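Local structure of pectate lyase 1 (Juniperus ashei, 1PXZ) at residues M19-C24 against N160-H165. The protein is a major cedar pollen allergen with low pectate lyase activity, the eliminative cleavage of (1->4)-alpha-D-galacturonan, and probably uses calcium as its cofactor. Numbering follows the deposited sequence.
Sequences MKLADC and NAWIDH
Asp-164 OD1 is held by two hydrogen bonds, to Ser-188 OG and Asn-189 ND2, while OD2 is hydrogen-bonded to His-119 ND1 and has Leu-21 CD1 beside it, 4.2 Å from Asp-164 OD2. Ser-188 OG also accepts a hydrogen bond from Trp-162 NE1. With CG anti to the backbone N (chi1 -175°), the indole extends from a CB that already points toward residues 19-24, which brings its six-membered edge to Leu-21. There Leu-21 O lies in the plane of the ring, 3.3 Å from Trp-162 CZ3 and 3.4 Å from CH2; the same oxygen accepts a hydrogen bond from Cys-24 N (3.0 Å), closing a 3-10 turn. Beside it, the Leu-21 side chain crosses the indole at a slant, its CD1 3.8 Å from Trp-162 CH2. Asp-164 CB lies 3.5 Å above the plane of the Trp-162 ring, supporting one face near the rim. The contact thus lays the N-terminal 3-10 segment, with Cys-24 joined to Cys-7 by a disulfide, against the outside of the parallel beta-helix, whose interior takes Ala-161 and Ile-163. No hydrogen bond crosses the interface; adhesion rests on apolar contact and a probably favourable weak attraction between the aromatic C-H edge and the carbonyl.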
loop_
_atom_site.group_PDB
_atom_site.type_symbol
_atom_site.label_atom_id
_atom_site.label_comp_id
_atom_site.label_asym_id
_atom_site.label_seq_id
_atom_site.Cartn_x
_atom_site.Cartn_y
_atom_site.Cartn_z
ATOM N N MET A 19 19.363 -4.516 5.197
ATOM C CA MET A 19 18.961 -4.600 3.790
ATOM C C MET A 19 18.519 -5.992 3.368
ATOM O O MET A 19 18.115 -6.224 2.228
ATOM C CB MET A 19 20.113 -4.122 2.901
ATOM C CG MET A 19 20.453 -2.642 3.155
ATOM S SD MET A 19 21.610 -2.102 1.892
ATOM C CE MET A 19 21.731 -0.347 2.155
ATOM N N LYS A 20 18.576 -6.952 4.291
ATOM C CA LYS A 20 18.051 -8.276 3.950
ATOM C C LYS A 20 16.572 -8.188 3.590
ATOM O O LYS A 20 16.100 -8.960 2.759
ATOM C CB LYS A 20 18.235 -9.227 5.124
ATOM C CG LYS A 20 17.814 -10.660 4.855
ATOM C CD LYS A 20 18.325 -11.571 5.954
ATOM C CE LYS A 20 18.230 -13.030 5.513
ATOM N NZ LYS A 20 17.936 -13.918 6.673
ATOM N N LEU A 21 15.860 -7.259 4.217
ATOM C CA LEU A 21 14.447 -7.022 3.890
ATOM C C LEU A 21 14.200 -6.956 2.396
ATOM O O LEU A 21 13.220 -7.490 1.868
ATOM C CB LEU A 21 13.998 -5.711 4.561
ATOM C CG LEU A 21 12.552 -5.288 4.288
ATOM C CD1 LEU A 21 11.572 -6.235 4.963
ATOM C CD2 LEU A 21 12.329 -3.847 4.724
ATOM N N ALA A 22 15.102 -6.309 1.661
ATOM C CA ALA A 22 14.844 -6.078 0.247
ATOM C C ALA A 22 14.901 -7.370 -0.574
ATOM O O ALA A 22 14.454 -7.373 -1.719
ATOM C CB ALA A 22 15.823 -5.056 -0.324
ATOM N N ASP A 23 15.414 -8.454 -0.021
ATOM C CA ASP A 23 15.444 -9.714 -0.763
ATOM C C ASP A 23 14.145 -10.490 -0.621
ATOM O O ASP A 23 14.029 -11.609 -1.128
ATOM C CB ASP A 23 16.566 -10.631 -0.257
ATOM C CG ASP A 23 17.947 -10.019 -0.401
ATOM O OD1 ASP A 23 18.116 -9.164 -1.289
ATOM O OD2 ASP A 23 18.852 -10.385 0.377
ATOM N N CYS A 24 13.151 -9.959 0.082
ATOM C CA CYS A 24 12.065 -10.818 0.555
ATOM C C CYS A 24 10.694 -10.440 0.038
ATOM O O CYS A 24 9.694 -11.024 0.498
ATOM C CB CYS A 24 12.078 -10.768 2.095
ATOM S SG CYS A 24 13.629 -11.444 2.780
ATOM N N ASN A 160 7.385 -0.970 -9.575
ATOM C CA ASN A 160 8.296 -1.660 -8.670
ATOM C C ASN A 160 8.296 -0.926 -7.336
ATOM O O ASN A 160 9.268 -0.267 -6.990
ATOM C CB ASN A 160 9.718 -1.724 -9.244
ATOM C CG ASN A 160 9.759 -2.656 -10.444
ATOM O OD1 ASN A 160 9.132 -3.714 -10.404
ATOM N ND2 ASN A 160 10.474 -2.267 -11.484
ATOM N N ALA A 161 7.199 -1.044 -6.599
ATOM C CA ALA A 161 7.170 -0.404 -5.283
ATOM C C ALA A 161 6.586 -1.370 -4.263
ATOM O O ALA A 161 5.793 -2.245 -4.636
ATOM C CB ALA A 161 6.370 0.892 -5.330
ATOM N N TRP A 162 6.989 -1.222 -3.008
ATOM C CA TRP A 162 6.599 -2.176 -1.972
ATOM C C TRP A 162 6.218 -1.369 -0.727
ATOM O O TRP A 162 7.080 -0.666 -0.205
ATOM C CB TRP A 162 7.745 -3.129 -1.702
ATOM C CG TRP A 162 7.501 -4.254 -0.752
ATOM C CD1 TRP A 162 6.290 -4.790 -0.370
ATOM C CD2 TRP A 162 8.509 -4.994 -0.063
ATOM N NE1 TRP A 162 6.516 -5.821 0.526
ATOM C CE2 TRP A 162 7.867 -5.961 0.729
ATOM C CE3 TRP A 162 9.914 -4.903 -0.051
ATOM C CZ2 TRP A 162 8.582 -6.848 1.533
ATOM C CZ3 TRP A 162 10.615 -5.795 0.754
ATOM C CH2 TRP A 162 9.960 -6.749 1.531
ATOM N N ILE A 163 4.964 -1.498 -0.335
ATOM C CA ILE A 163 4.482 -0.820 0.885
ATOM C C ILE A 163 4.252 -1.887 1.944
ATOM O O ILE A 163 3.305 -2.666 1.786
ATOM C CB ILE A 163 3.230 -0.024 0.527
ATOM C CG1 ILE A 163 3.526 1.029 -0.571
ATOM C CG2 ILE A 163 2.568 0.628 1.736
ATOM C CD1 ILE A 163 2.198 1.526 -1.121
ATOM N N ASP A 164 5.090 -1.939 2.982
ATOM C CA ASP A 164 5.143 -3.101 3.860
ATOM C C ASP A 164 5.224 -2.753 5.338
ATOM O O ASP A 164 6.053 -1.915 5.720
ATOM C CB ASP A 164 6.391 -3.923 3.483
ATOM C CG ASP A 164 6.535 -5.226 4.223
ATOM O OD1 ASP A 164 5.716 -6.164 4.059
ATOM O OD2 ASP A 164 7.503 -5.313 5.002
ATOM N N HIS A 165 4.397 -3.424 6.144
ATOM C CA HIS A 165 4.431 -3.254 7.590
ATOM C C HIS A 165 4.259 -1.803 8.023
ATOM O O HIS A 165 4.888 -1.400 9.012
ATOM C CB HIS A 165 5.760 -3.809 8.133
ATOM C CG HIS A 165 5.719 -5.286 8.454
ATOM N ND1 HIS A 165 4.952 -5.811 9.462
ATOM C CD2 HIS A 165 6.344 -6.347 7.896
ATOM C CE1 HIS A 165 5.107 -7.129 9.525
ATOM N NE2 HIS A 165 5.959 -7.493 8.570
#